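Local coordinates for uncharacterized protein YJL217W (Saccharomyces cerevisiae, PDB 3O12), which functions in galactose metabolism through the GAL83 protein and may control the level of the enolase ENO1, at residues T34-P39 / T68-H73; V49-D54 / L198-S203; T57-E62 / G187-T192; S95-A100 / C191-G196. One frame throughout, in Å; residues are numbered along the deposited sequence. Where two conformers were deposited one is given.

Contact 1: residues T34-P39 / T68-H73; sequences TWLNKP and TRDSGH. With SO4 (sulfate ion), chain C; SO4 (sulfate ion), chain D; SO4 (sulfate ion), chain E.
Where the edge strand 34-36 leaves one sheet of an antiparallel beta sandwich, the loop that follows it wraps against His-73 on the neighbouring strand 68-78, joining Asn-37 and Pro-39 to the histidine. His-73 ND1 donates to Asn-37 O at 2.7 Å, in a nearly straight bond (174°) that keeps the carbonyl oxygen in the plane of the imidazole. The ring is set there by CG lying anti to the carbonyl carbon (chi1 -52°). Pro-39 crosses the same ring from above, CG resting 3.8 Å from the centroid in a CH-pi contact, so one face is covered by a rigid apolar group while the edge is gripped by a polar one. Asn-37 suits the corner because its backbone is left-handed (phi 58°), a conformation asparagine tolerates well. Trp-35 meets His-73 CB obliquely through CZ3 at 4.3 Å, with Lys-38 and Pro-39 packed over one face of the indole. Its backbone N binds a sulfate, probably from the crystallisation liquor, at 2.8 Å to O4. Asp-70 brings OD2 within 4.4 Å of Leu-36 CD2, but its carboxylate is engaged by Arg-105 in a salt bridge. Since His-73 NE2 accepts from the backbone N of Asp-54 while ND1 donates, both ring nitrogens are satisfied, consistent with a neutral imidazole protonated at ND1 and locked in rotation.

Contact 2: residues V49-D54 / L198-S203; sequences VTLETD and LKVTFS
Four backbone hydrogen bonds tie Val-49 to Phe-202 and Leu-51 to Val-200 as hydrogen-bonded pairs of an antiparallel sheet, one half of the beta sandwich; Phe-202 N to Val-49 O is the shortest at 2.8 Å. Past the strand end the pairing alters: Thr-53 N donates to Leu-198 O, but Leu-198 N turns to the hydroxyl, reaching Thr-53 OG1 at 3.0 Å; OG1 lies between the backbone N and carbonyl carbon (chi1 64°), and its strongest partner is Thr-192 OG1. In the non-hydrogen-bonded pairs, Thr-50 OG1 and Thr-201 OG1 share a hydrogen bond of 2.8 Å, their matching torsions bringing the hydroxyls together. Glu-52 and Lys-199 run side by side on that same face, suited to its solvent exposure; a weakly hydrogen-bonded salt bridge joins Glu-52 OE1 to Lys-199 NZ at 3.2 Å, but each has a second conformer, so the pairing is not fixed. Val-49, Leu-51, Val-200 and Phe-202 point the other way, into the sandwich interior, where Ala-190 and Pro-188 of the facing sheet meet Leu-51 and Phe-202 respectively. Branched aliphatic and aromatic groups suit this buried face: Leu-51 CD2 touches the edge of the phenyl ring near its plane, 3.9 Å from Phe-202 CE2.

Contact 3: residues T57-E62 / G187-T192; sequences TDFWRE and GPMACT. With EDO (1,2-ethanediol), chain H; EDO (1,2-ethanediol), chain G.
A threonine hydroxyl stands in for a backbone carbonyl between Thr-57 and Thr-192, where the chain before strand 59-61 meets the end of strand 185-191 in the beta sandwich. Thr-57 N donates to Thr-192 O at 3.0 Å, approaching from above the carbonyl plane, but the return bond runs from Thr-192 N to Thr-57 OG1, also 3.0 Å and almost straight at 174°. With chi1 near 50°, OG1 sits between the backbone N and carbonyl carbon, able to accept this N-H and bond to Asp-54 O. Threonine suits the place because its short hydroxyl can serve two backbone groups. Cys-191 CB borders this polar corner, 3.4 Å from Thr-57 O. Beyond it the contact turns apolar: the Cys-191 sulfur meets the Phe-59 ring obliquely, 4.7 Å from the centroid. Met-189, a selenomethionine, runs antiparallel to the Phe-59 side chain. Asp-58 carries its carboxylate to two ethanediol molecules, probably from the crystallisation liquor, one of which lies over a face of Trp-60. The small thiol of Cys-191 and the CG methylene of Met-189 flank the CD2-CE2 edge of the phenyl ring from opposite sides of its plane, SG 3.6 Å from Phe-59 CD2 and Met-189 CG 4.0 Å from Phe-59 CE2.

Contact 4: residues S95-A100 / C191-G196; sequences SLYDQA and CTPERG
Gln-99, Cys-191 and Tyr-97 carry most of this contact, in which a type II beta turn, Ser-95 to Asp-98, leads into strand 99-100 beside the end of strand 185-191 in the same antiparallel sheet. Gln-99 and Cys-191 form a hydrogen-bonded pair, with Gln-99 N to Cys-191 O and Cys-191 N to Gln-99 O both 3.0 Å. Their side chains share one face of the sheet, where the flat amide lies against Cys-191 CB, OE1 at 3.9 Å. A buried glutamine needs polar partners: OE1 accepts from Lys-113, while the extended side chain carries NE2 to Tyr-97 O at 3.3 Å, in the carbonyl plane, and to a weak bond with Asp-58. Tyr-97, at the third position of the turn with a positive phi (82°), directs CB onto the ring of Pro-193, 3.7 Å from CD, and its phenol ring brings an edge toward the Glu-194 carboxylate. The proline is a compact, rigid surface wedged between Tyr-97 and the Gln-99 amide. On the other flank Asp-98 OD1 comes 3.3 Å from the methyl CG2 of Thr-192. One water spans the gap, donating to Leu-96 O at 3.0 Å and making weaker bonds to Asp-98 OD1 and Glu-194 N.

How the contacts relate
Contacts 1, 3 and 4 belong to one sheet of the sandwich, contact 2 to the other. Contacts 1 and 3 lie closest, their centres about 7 Å apart, because strands 59-61 and 68-78 pair directly, Arg-69 N reaching Trp-60 O at 2.8 Å. Contacts 3 and 4, about 9 Å between centres, share Cys-191 and Thr-192 at the end of strand 185-191. Contact 2 is joined to both by Thr-53 OG1 to Thr-192 OG1, 2.7 Å, and to contact 1 by His-73 NE2 to Asp-54 N, 2.9 Å. Bound ethanediols near Asp-58, Trp-60 and Gln-99 may mark a pocket beside contacts 3 and 4.

Contact 1: residues T34-P39 / T68-H73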
loop_
_atom_site.group_PDB
_atom_site.type_symbol
_atom_site.label_atom_id
_atom_site.label_comp_id
_atom_site.label_asym_id
_atom_site.label_seq_id
_atom_site.Cartn_x
_atom_site.Cartn_y
_atom_site.Cartn_z
ATOM N N THR A 34 -13.722 0.720 2.834
ATOM C CA THR A 34 -14.075 -0.134 3.960
ATOM C C THR A 34 -12.779 -0.669 4.564
ATOM O O THR A 34 -11.861 -1.056 3.832
ATOM C CB THR A 34 -14.920 -1.343 3.481
ATOM O OG1 THR A 34 -16.105 -0.863 2.836
ATOM C CG2 THR A 34 -15.312 -2.223 4.646
ATOM N N TRP A 35 -12.696 -0.683 5.890
ATOM C CA TRP A 35 -11.505 -1.218 6.552
ATOM C C TRP A 35 -11.392 -2.733 6.564
ATOM O O TRP A 35 -12.380 -3.464 6.760
ATOM C CB TRP A 35 -11.421 -0.728 8.001
ATOM C CG TRP A 35 -11.044 0.704 8.143
ATOM C CD1 TRP A 35 -11.884 1.753 8.392
ATOM C CD2 TRP A 35 -9.727 1.255 8.050
ATOM N NE1 TRP A 35 -11.171 2.923 8.459
ATOM C CE2 TRP A 35 -9.844 2.647 8.250
ATOM C CE3 TRP A 35 -8.460 0.706 7.819
ATOM C CZ2 TRP A 35 -8.738 3.503 8.224
ATOM C CZ3 TRP A 35 -7.360 1.559 7.786
ATOM C CH2 TRP A 35 -7.511 2.941 7.987
ATOM N N LEU A 36 -10.157 -3.187 6.345
ATOM C CA LEU A 36 -9.694 -4.492 6.772
ATOM C C LEU A 36 -8.772 -4.222 7.958
ATOM O O LEU A 36 -7.780 -3.492 7.828
ATOM C CB LEU A 36 -8.927 -5.196 5.651
ATOM C CG LEU A 36 -8.382 -6.580 5.998
ATOM C CD1 LEU A 36 -9.503 -7.587 6.145
ATOM C CD2 LEU A 36 -7.385 -7.046 4.936
ATOM N N ASN A 37 -9.111 -4.784 9.117
ATOM C CA ASN A 37 -8.341 -4.556 10.337
ATOM C C ASN A 37 -8.251 -3.068 10.698
ATOM O O ASN A 37 -7.167 -2.499 10.745
ATOM C CB ASN A 37 -6.930 -5.139 10.200
ATOM C CG ASN A 37 -6.929 -6.602 9.788
ATOM O OD1 ASN A 37 -6.182 -7.005 8.880
ATOM N ND2 ASN A 37 -7.741 -7.410 10.459
ATOM N N LYS A 38 -9.384 -2.426 10.957
ATOM C CA LYS A 38 -9.364 -1.019 11.332
ATOM C C LYS A 38 -8.482 -0.819 12.568
ATOM O O LYS A 38 -8.627 -1.543 13.549
ATOM C CB LYS A 38 -10.780 -0.524 11.638
ATOM C CG LYS A 38 -10.849 0.971 11.888
ATOM C CD LYS A 38 -12.285 1.431 12.117
ATOM C CE LYS A 38 -12.347 2.936 12.313
ATOM N NZ LYS A 38 -13.744 3.394 12.571
ATOM N N PRO A 39 -7.559 0.160 12.518
ATOM C CA PRO A 39 -6.729 0.466 13.690
ATOM C C PRO A 39 -7.564 0.964 14.866
ATOM O O PRO A 39 -8.637 1.543 14.678
ATOM C CB PRO A 39 -5.841 1.624 13.215
ATOM C CG PRO A 39 -5.903 1.617 11.734
ATOM C CD PRO A 39 -7.210 0.972 11.340
ATOM N N THR A 68 2.008 -17.023 7.409
ATOM C CA THR A 68 1.116 -16.143 6.685
ATOM C C THR A 68 0.564 -15.131 7.665
ATOM O O THR A 68 0.251 -15.468 8.811
ATOM C CB THR A 68 -0.015 -16.944 6.010
ATOM O OG1 THR A 68 0.558 -17.825 5.028
ATOM C CG2 THR A 68 -1.002 -16.016 5.335
ATOM N N ARG A 69 0.462 -13.887 7.211
ATOM C CA ARG A 69 -0.098 -12.802 8.014
ATOM C C ARG A 69 -1.058 -12.006 7.155
ATOM O O ARG A 69 -0.730 -11.641 6.022
ATOM C CB ARG A 69 1.002 -11.858 8.502
ATOM C CG ARG A 69 2.174 -12.553 9.186
ATOM C CD ARG A 69 1.918 -12.703 10.662
ATOM N NE ARG A 69 3.063 -13.279 11.365
ATOM C CZ ARG A 69 3.138 -14.548 11.750
ATOM N NH1 ARG A 69 2.133 -15.377 11.501
ATOM N NH2 ARG A 69 4.213 -14.987 12.391
ATOM N N ASP A 70 -2.245 -11.739 7.697
ATOM C CA ASP A 70 -3.247 -10.927 7.002
ATOM C C ASP A 70 -3.852 -9.927 7.976
ATOM O O ASP A 70 -5.049 -9.634 7.919
ATOM C CB ASP A 70 -4.336 -11.829 6.417
ATOM C CG ASP A 70 -5.094 -11.177 5.258
ATOM O OD1 ASP A 70 -4.456 -10.597 4.351
ATOM O OD2 ASP A 70 -6.344 -11.273 5.243
ATOM N N SER A 71 -3.009 -9.407 8.862
ATOM C CA SER A 71 -3.425 -8.557 9.987
ATOM C C SER A 71 -3.138 -7.067 9.789
ATOM O O SER A 71 -3.434 -6.243 10.662
ATOM C CB SER A 71 -2.716 -9.026 11.261
ATOM O OG SER A 71 -1.304 -9.049 11.060
ATOM N N GLY A 72 -2.538 -6.709 8.655
ATOM C CA GLY A 72 -2.204 -5.320 8.400
ATOM C C GLY A 72 -3.415 -4.427 8.231
ATOM O O GLY A 72 -4.522 -4.903 7.962
ATOM N N HIS A 73 -3.210 -3.126 8.383
ATOM C CA HIS A 73 -4.307 -2.176 8.228
ATOM C C HIS A 73 -4.485 -1.807 6.769
ATOM O O HIS A 73 -3.524 -1.451 6.095
ATOM C CB HIS A 73 -4.050 -0.906 9.047
ATOM C CG HIS A 73 -3.714 -1.163 10.485
ATOM N ND1 HIS A 73 -4.591 -1.773 11.360
ATOM C CD2 HIS A 73 -2.599 -0.884 11.199
ATOM C CE1 HIS A 73 -4.030 -1.850 12.555
ATOM N NE2 HIS A 73 -2.820 -1.323 12.483
HETATM S S SO4 C . -15.419 0.003 8.071
HETATM O O1 SO4 C . -16.757 -0.317 7.579
HETATM O O2 SO4 C . -14.857 1.078 7.264
HETATM O O3 SO4 C . -15.494 0.420 9.470
HETATM O O4 SO4 C . -14.561 -1.172 7.967
HETATM S S SO4 D . -3.348 -13.116 10.498
HETATM O O1 SO4 D . -3.093 -13.955 9.329
HETATM O O2 SO4 D . -4.154 -11.961 10.115
HETATM O O3 SO4 D . -4.083 -13.898 11.487
HETATM O O4 SO4 D . -2.078 -12.677 11.075
HETATM S S SO4 E . 3.034 -18.695 12.819
HETATM O O1 SO4 E . 3.796 -19.791 12.221
HETATM O O2 SO4 E . 1.955 -18.300 11.917
HETATM O O3 SO4 E . 2.463 -19.128 14.093
HETATM O O4 SO4 E . 3.926 -17.565 13.056
#

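Contact 2: residues V49-D54 / L198-S203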
loop_
_atom_site.group_PDB
_atom_site.type_symbol
_atom_site.label_atom_id
_atom_site.label_comp_id
_atom_site.label_asym_id
_atom_site.label_seq_id
_atom_site.Cartn_x
_atom_site.Cartn_y
_atom_site.Cartn_z
ATOM N N VAL A 49 -6.973 10.648 6.000
ATOM C CA VAL A 49 -7.077 9.651 7.052
ATOM C C VAL A 49 -5.767 9.630 7.828
ATOM O O VAL A 49 -4.699 9.522 7.224
ATOM C CB VAL A 49 -7.341 8.242 6.458
ATOM C CG1 VAL A 49 -7.098 7.155 7.503
ATOM C CG2 VAL A 49 -8.760 8.166 5.895
ATOM N N THR A 50 -5.840 9.739 9.147
ATOM C CA THR A 50 -4.655 9.675 9.984
ATOM C C THR A 50 -4.806 8.530 10.969
ATOM O O THR A 50 -5.792 8.458 11.702
ATOM C CB THR A 50 -4.452 10.989 10.747
ATOM O OG1 THR A 50 -4.260 12.054 9.805
ATOM C CG2 THR A 50 -3.233 10.894 11.673
ATOM N N LEU A 51 -3.839 7.621 10.976
ATOM C CA LEU A 51 -3.933 6.457 11.842
ATOM C C LEU A 51 -2.659 6.246 12.643
ATOM O O LEU A 51 -1.604 6.788 12.313
ATOM C CB LEU A 51 -4.245 5.199 11.015
ATOM C CG LEU A 51 -3.204 4.707 9.995
ATOM C CD1 LEU A 51 -2.096 3.907 10.667
ATOM C CD2 LEU A 51 -3.882 3.851 8.935
ATOM N N GLU A 52 -2.791 5.483 13.720
ATOM C CA GLU A 52 -1.648 4.930 14.437
ATOM C C GLU A 52 -1.782 3.418 14.350
ATOM O O GLU A 52 -2.850 2.881 14.637
ATOM C CB GLU A 52 -1.661 5.367 15.902
ATOM C CG GLU A 52 -0.584 4.707 16.751
ATOM C CD GLU A 52 -0.561 5.225 18.175
ATOM O OE1 GLU A 52 -0.886 6.413 18.380
ATOM O OE2 GLU A 52 -0.215 4.446 19.088
ATOM N N THR A 53 -0.715 2.730 13.942
ATOM C CA THR A 53 -0.800 1.279 13.770
ATOM C C THR A 53 -0.902 0.520 15.088
ATOM O O THR A 53 -0.423 0.977 16.132
ATOM C CB THR A 53 0.396 0.698 12.979
ATOM O OG1 THR A 53 1.598 0.914 13.726
ATOM C CG2 THR A 53 0.529 1.361 11.619
ATOM N N ASP A 54 -1.540 -0.646 15.023
ATOM C CA ASP A 54 -1.574 -1.578 16.146
ATOM C C ASP A 54 -0.367 -2.514 16.082
ATOM O O ASP A 54 0.243 -2.679 15.029
ATOM C CB ASP A 54 -2.889 -2.369 16.146
ATOM C CG ASP A 54 -4.112 -1.468 16.291
ATOM O OD1 ASP A 54 -4.023 -0.456 17.010
ATOM O OD2 ASP A 54 -5.155 -1.784 15.686
ATOM N N LEU A 198 3.088 3.343 14.758
ATOM C CA LEU A 198 3.463 4.103 13.570
ATOM C C LEU A 198 2.334 5.050 13.179
ATOM O O LEU A 198 1.208 4.620 12.957
ATOM C CB LEU A 198 3.773 3.171 12.399
ATOM C CG LEU A 198 3.911 3.851 11.034
ATOM C CD1 LEU A 198 5.096 4.800 11.041
ATOM C CD2 LEU A 198 4.083 2.819 9.936
ATOM N N LYS A 199 2.636 6.341 13.107
ATOM C CA LYS A 199 1.642 7.332 12.714
ATOM C C LYS A 199 1.778 7.665 11.234
ATOM O O LYS A 199 2.872 7.958 10.756
ATOM C CB LYS A 199 1.786 8.606 13.548
ATOM C CG LYS A 199 1.711 8.388 15.047
ATOM C CD LYS A 199 1.998 9.687 15.793
ATOM C CE LYS A 199 2.178 9.457 17.286
ATOM N NZ LYS A 199 0.908 9.060 17.945
ATOM N N VAL A 200 0.663 7.609 10.510
ATOM C CA VAL A 200 0.654 7.883 9.076
ATOM C C VAL A 200 -0.586 8.679 8.675
ATOM O O VAL A 200 -1.701 8.364 9.106
ATOM C CB VAL A 200 0.651 6.576 8.244
ATOM C CG1 VAL A 200 0.966 6.882 6.782
ATOM C CG2 VAL A 200 1.639 5.568 8.805
ATOM N N THR A 201 -0.395 9.704 7.849
ATOM C CA THR A 201 -1.511 10.408 7.230
ATOM C C THR A 201 -1.567 10.142 5.728
ATOM O O THR A 201 -0.561 10.259 5.027
ATOM C CB THR A 201 -1.424 11.923 7.481
ATOM O OG1 THR A 201 -1.570 12.168 8.885
ATOM C CG2 THR A 201 -2.519 12.659 6.733
ATOM N N PHE A 202 -2.752 9.774 5.253
ATOM C CA PHE A 202 -3.001 9.585 3.836
ATOM C C PHE A 202 -3.903 10.693 3.327
ATOM O O PHE A 202 -4.861 11.072 3.998
ATOM C CB PHE A 202 -3.684 8.239 3.588
ATOM C CG PHE A 202 -2.879 7.050 4.045
ATOM C CD1 PHE A 202 -1.978 6.425 3.187
ATOM C CD2 PHE A 202 -3.017 6.558 5.337
ATOM C CE1 PHE A 202 -1.230 5.327 3.617
ATOM C CE2 PHE A 202 -2.277 5.459 5.769
ATOM C CZ PHE A 202 -1.381 4.847 4.913
ATOM N N SER A 203 -3.602 11.208 2.139
ATOM C CA SER A 203 -4.370 12.310 1.577
ATOM C C SER A 203 -4.234 12.338 0.065
ATOM O O SER A 203 -3.557 11.488 -0.515
ATOM C CB SER A 203 -3.912 13.644 2.177
ATOM O OG SER A 203 -2.562 13.933 1.802
#

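Contact 3: residues T57-E62 / G187-T192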
loop_
_atom_site.group_PDB
_atom_site.type_symbol
_atom_site.label_atom_id
_atom_site.label_comp_id
_atom_site.label_asym_id
_atom_site.label_seq_id
_atom_site.Cartn_x
_atom_site.Cartn_y
_atom_site.Cartn_z
ATOM N N THR A 57 1.020 -6.269 13.299
ATOM C CA THR A 57 0.242 -6.164 12.071
ATOM C C THR A 57 1.162 -6.335 10.858
ATOM O O THR A 57 2.236 -5.735 10.795
ATOM C CB THR A 57 -0.540 -4.830 12.007
ATOM O OG1 THR A 57 0.338 -3.736 12.290
ATOM C CG2 THR A 57 -1.670 -4.822 13.041
ATOM N N ASP A 58 0.757 -7.182 9.916
ATOM C CA ASP A 58 1.618 -7.500 8.771
ATOM C C ASP A 58 0.807 -8.126 7.633
ATOM O O ASP A 58 -0.305 -8.615 7.839
ATOM C CB ASP A 58 2.738 -8.456 9.220
ATOM C CG ASP A 58 3.944 -8.467 8.276
ATOM O OD1 ASP A 58 4.013 -7.643 7.337
ATOM O OD2 ASP A 58 4.842 -9.310 8.511
ATOM N N PHE A 59 1.385 -8.119 6.433
ATOM C CA PHE A 59 0.823 -8.824 5.287
ATOM C C PHE A 59 1.948 -9.626 4.656
ATOM O O PHE A 59 2.937 -9.049 4.201
ATOM C CB PHE A 59 0.294 -7.841 4.234
ATOM C CG PHE A 59 -1.023 -7.199 4.581
ATOM C CD1 PHE A 59 -2.186 -7.962 4.681
ATOM C CD2 PHE A 59 -1.102 -5.824 4.751
ATOM C CE1 PHE A 59 -3.408 -7.353 4.979
ATOM C CE2 PHE A 59 -2.322 -5.208 5.050
ATOM C CZ PHE A 59 -3.464 -5.973 5.166
ATOM N N TRP A 60 1.796 -10.944 4.620
ATOM C CA TRP A 60 2.805 -11.819 4.023
ATOM C C TRP A 60 2.177 -13.176 3.782
ATOM O O TRP A 60 1.376 -13.626 4.589
ATOM C CB TRP A 60 4.015 -11.995 4.957
ATOM C CG TRP A 60 5.138 -12.737 4.292
ATOM C CD1 TRP A 60 5.473 -14.062 4.441
ATOM C CD2 TRP A 60 6.064 -12.192 3.347
ATOM N NE1 TRP A 60 6.565 -14.362 3.649
ATOM C CE2 TRP A 60 6.939 -13.231 2.969
ATOM C CE3 TRP A 60 6.236 -10.922 2.782
ATOM C CZ2 TRP A 60 7.973 -13.037 2.047
ATOM C CZ3 TRP A 60 7.266 -10.732 1.866
ATOM C CH2 TRP A 60 8.121 -11.789 1.510
ATOM N N ARG A 61 2.545 -13.838 2.687
ATOM C CA ARG A 61 2.077 -15.203 2.456
ATOM C C ARG A 61 3.214 -16.158 2.114
ATOM O O ARG A 61 3.720 -16.164 0.990
ATOM C CB ARG A 61 1.009 -15.267 1.356
ATOM C CG ARG A 61 -0.409 -15.150 1.865
ATOM C CD ARG A 61 -1.431 -15.429 0.763
ATOM N NE ARG A 61 -1.659 -16.850 0.504
ATOM C CZ ARG A 61 -2.471 -17.623 1.223
ATOM N NH1 ARG A 61 -2.627 -18.901 0.903
ATOM N NH2 ARG A 61 -3.119 -17.127 2.269
ATOM N N GLU A 62 3.607 -16.941 3.123
ATOM C CA GLU A 62 4.383 -18.180 2.975
ATOM C C GLU A 62 5.866 -18.067 2.631
ATOM O O GLU A 62 6.711 -18.638 3.323
ATOM C CB GLU A 62 3.702 -19.134 1.986
ATOM C CG GLU A 62 4.414 -20.472 1.829
ATOM C CD GLU A 62 4.596 -21.206 3.152
ATOM O OE1 GLU A 62 3.819 -20.950 4.098
ATOM O OE2 GLU A 62 5.518 -22.044 3.243
ATOM N N GLY A 187 -6.274 1.094 -1.819
ATOM C CA GLY A 187 -6.267 2.137 -0.814
ATOM C C GLY A 187 -5.106 2.062 0.159
ATOM O O GLY A 187 -4.238 1.186 0.057
ATOM N N PRO A 188 -5.056 2.998 1.104
ATOM C CA PRO A 188 -4.022 3.077 2.137
ATOM C C PRO A 188 -3.750 1.754 2.848
ATOM O O PRO A 188 -4.661 0.996 3.181
ATOM C CB PRO A 188 -4.612 4.098 3.122
ATOM C CG PRO A 188 -5.374 4.994 2.232
ATOM C CD PRO A 188 -6.070 4.053 1.282
HETATM N N MSE A 189 -2.471 1.502 3.106
HETATM C CA MSE A 189 -2.064 0.352 3.883
HETATM C C MSE A 189 -0.981 0.786 4.869
HETATM O O MSE A 189 -0.163 1.646 4.556
HETATM C CB MSE A 189 -1.547 -0.717 2.908
HETATM C CG MSE A 189 -0.811 -1.902 3.485
HETATM SE SE MSE A 189 1.094 -1.625 3.821
HETATM C CE MSE A 189 1.771 -0.919 2.130
ATOM N N ALA A 190 -0.981 0.200 6.065
ATOM C CA ALA A 190 0.102 0.432 7.020
ATOM C C ALA A 190 0.235 -0.756 7.968
ATOM O O ALA A 190 -0.769 -1.355 8.365
ATOM C CB ALA A 190 -0.131 1.728 7.799
ATOM N N CYS A 191 1.475 -1.088 8.329
ATOM C CA CYS A 191 1.784 -2.280 9.125
ATOM C C CYS A 191 2.926 -1.976 10.083
ATOM O O CYS A 191 3.846 -1.232 9.739
ATOM C CB CYS A 191 2.260 -3.451 8.230
ATOM S SG CYS A 191 1.066 -4.046 7.063
ATOM N N THR A 192 2.851 -2.543 11.283
ATOM C CA THR A 192 4.011 -2.670 12.167
ATOM C C THR A 192 4.033 -4.092 12.719
ATOM O O THR A 192 3.319 -4.404 13.667
ATOM C CB THR A 192 3.992 -1.666 13.338
ATOM O OG1 THR A 192 2.675 -1.593 13.899
ATOM C CG2 THR A 192 4.413 -0.288 12.868
HETATM C C1 EDO H . 8.751 -10.571 5.732
HETATM O O1 EDO H . 9.738 -10.165 6.685
HETATM C C2 EDO H . 7.424 -10.803 6.446
HETATM O O2 EDO H . 6.940 -9.555 6.953
HETATM C C1 EDO G . 7.668 -6.958 3.269
HETATM O O1 EDO G . 7.399 -5.562 3.430
HETATM C C2 EDO G . 6.668 -7.760 4.090
HETATM O O2 EDO G . 6.551 -7.231 5.419
#

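Contact 4: residues S95-A100 / C191-G196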
loop_
_atom_site.group_PDB
_atom_site.type_symbol
_atom_site.label_atom_id
_atom_site.label_comp_id
_atom_site.label_asym_id
_atom_site.label_seq_id
_atom_site.Cartn_x
_atom_site.Cartn_y
_atom_site.Cartn_z
ATOM N N SER A 95 11.054 2.377 13.221
ATOM C CA SER A 95 11.460 1.036 13.648
ATOM C C SER A 95 11.501 0.001 12.528
ATOM O O SER A 95 10.783 0.111 11.529
ATOM C CB SER A 95 10.539 0.532 14.765
ATOM O OG SER A 95 10.454 1.467 15.827
ATOM N N LEU A 96 12.336 -1.016 12.719
ATOM C CA LEU A 96 12.438 -2.134 11.793
ATOM C C LEU A 96 11.061 -2.693 11.410
ATOM O O LEU A 96 10.244 -3.015 12.273
ATOM C CB LEU A 96 13.308 -3.245 12.393
ATOM C CG LEU A 96 13.543 -4.489 11.531
ATOM C CD1 LEU A 96 14.333 -4.143 10.273
ATOM C CD2 LEU A 96 14.250 -5.578 12.330
ATOM N N TYR A 97 10.827 -2.795 10.106
ATOM C CA TYR A 97 9.603 -3.372 9.545
ATOM C C TYR A 97 8.409 -2.418 9.480
ATOM O O TYR A 97 7.364 -2.800 8.961
ATOM C CB TYR A 97 9.208 -4.675 10.254
ATOM C CG TYR A 97 10.252 -5.769 10.167
ATOM C CD1 TYR A 97 10.740 -6.196 8.936
ATOM C CD2 TYR A 97 10.738 -6.386 11.314
ATOM C CE1 TYR A 97 11.691 -7.198 8.850
ATOM C CE2 TYR A 97 11.688 -7.390 11.240
ATOM C CZ TYR A 97 12.161 -7.792 10.005
ATOM O OH TYR A 97 13.107 -8.792 9.925
ATOM N N ASP A 98 8.553 -1.200 10.005
ATOM C CA ASP A 98 7.521 -0.177 9.835
ATOM C C ASP A 98 7.249 0.009 8.352
ATOM O O ASP A 98 8.184 0.187 7.577
ATOM C CB ASP A 98 7.971 1.166 10.406
ATOM C CG ASP A 98 7.882 1.225 11.915
ATOM O OD1 ASP A 98 7.668 0.170 12.552
ATOM O OD2 ASP A 98 8.028 2.340 12.459
ATOM N N GLN A 99 5.974 -0.008 7.966
ATOM C CA GLN A 99 5.589 0.078 6.560
ATOM C C GLN A 99 4.341 0.929 6.372
ATOM O O GLN A 99 3.394 0.852 7.158
ATOM C CB GLN A 99 5.205 -1.299 6.001
ATOM C CG GLN A 99 6.144 -2.441 6.263
ATOM C CD GLN A 99 5.458 -3.779 6.049
ATOM O OE1 GLN A 99 4.586 -3.924 5.178
ATOM N NE2 GLN A 99 5.832 -4.762 6.855
ATOM N N ALA A 100 4.315 1.690 5.289
ATOM C CA ALA A 100 3.084 2.343 4.868
ATOM C C ALA A 100 3.112 2.579 3.368
ATOM O O ALA A 100 4.184 2.711 2.760
ATOM C CB ALA A 100 2.872 3.646 5.629
ATOM N N CYS A 191 1.475 -1.088 8.329
ATOM C CA CYS A 191 1.784 -2.280 9.125
ATOM C C CYS A 191 2.926 -1.976 10.083
ATOM O O CYS A 191 3.846 -1.232 9.739
ATOM C CB CYS A 191 2.260 -3.451 8.230
ATOM S SG CYS A 191 1.066 -4.046 7.063
ATOM N N THR A 192 2.851 -2.543 11.283
ATOM C CA THR A 192 4.011 -2.670 12.167
ATOM C C THR A 192 4.033 -4.092 12.719
ATOM O O THR A 192 3.319 -4.404 13.667
ATOM C CB THR A 192 3.992 -1.666 13.338
ATOM O OG1 THR A 192 2.675 -1.593 13.899
ATOM C CG2 THR A 192 4.413 -0.288 12.868
ATOM N N PRO A 193 4.831 -4.973 12.100
ATOM C CA PRO A 193 4.852 -6.384 12.504
ATOM C C PRO A 193 5.251 -6.621 13.963
ATOM O O PRO A 193 4.877 -7.650 14.526
ATOM C CB PRO A 193 5.869 -7.007 11.543
ATOM C CG PRO A 193 5.777 -6.142 10.303
ATOM C CD PRO A 193 5.528 -4.741 10.821
ATOM N N GLU A 194 5.982 -5.686 14.566
ATOM C CA GLU A 194 6.338 -5.796 15.983
ATOM C C GLU A 194 5.549 -4.803 16.846
ATOM O O GLU A 194 4.318 -4.858 16.880
ATOM C CB GLU A 194 7.852 -5.659 16.174
ATOM C CG GLU A 194 8.630 -6.739 15.434
ATOM C CD GLU A 194 10.119 -6.712 15.723
ATOM O OE1 GLU A 194 10.687 -5.607 15.847
ATOM O OE2 GLU A 194 10.719 -7.803 15.818
ATOM N N ARG A 195 6.230 -3.905 17.551
ATOM C CA ARG A 195 5.523 -2.924 18.364
ATOM C C ARG A 195 4.738 -1.959 17.480
ATOM O O ARG A 195 5.168 -1.618 16.377
ATOM C CB ARG A 195 6.481 -2.170 19.291
ATOM C CG ARG A 195 6.979 -3.009 20.463
ATOM C CD ARG A 195 7.859 -2.200 21.406
ATOM N NE ARG A 195 7.124 -1.124 22.065
ATOM C CZ ARG A 195 6.501 -1.250 23.232
ATOM N NH1 ARG A 195 5.857 -0.216 23.758
ATOM N NH2 ARG A 195 6.519 -2.410 23.875
ATOM N N GLY A 196 3.575 -1.538 17.963
ATOM C CA GLY A 196 2.736 -0.641 17.193
ATOM C C GLY A 196 3.144 0.804 17.365
ATOM O O GLY A 196 4.201 1.103 17.934
HETATM O O HOH W 1 7.344 -3.100 12.986
#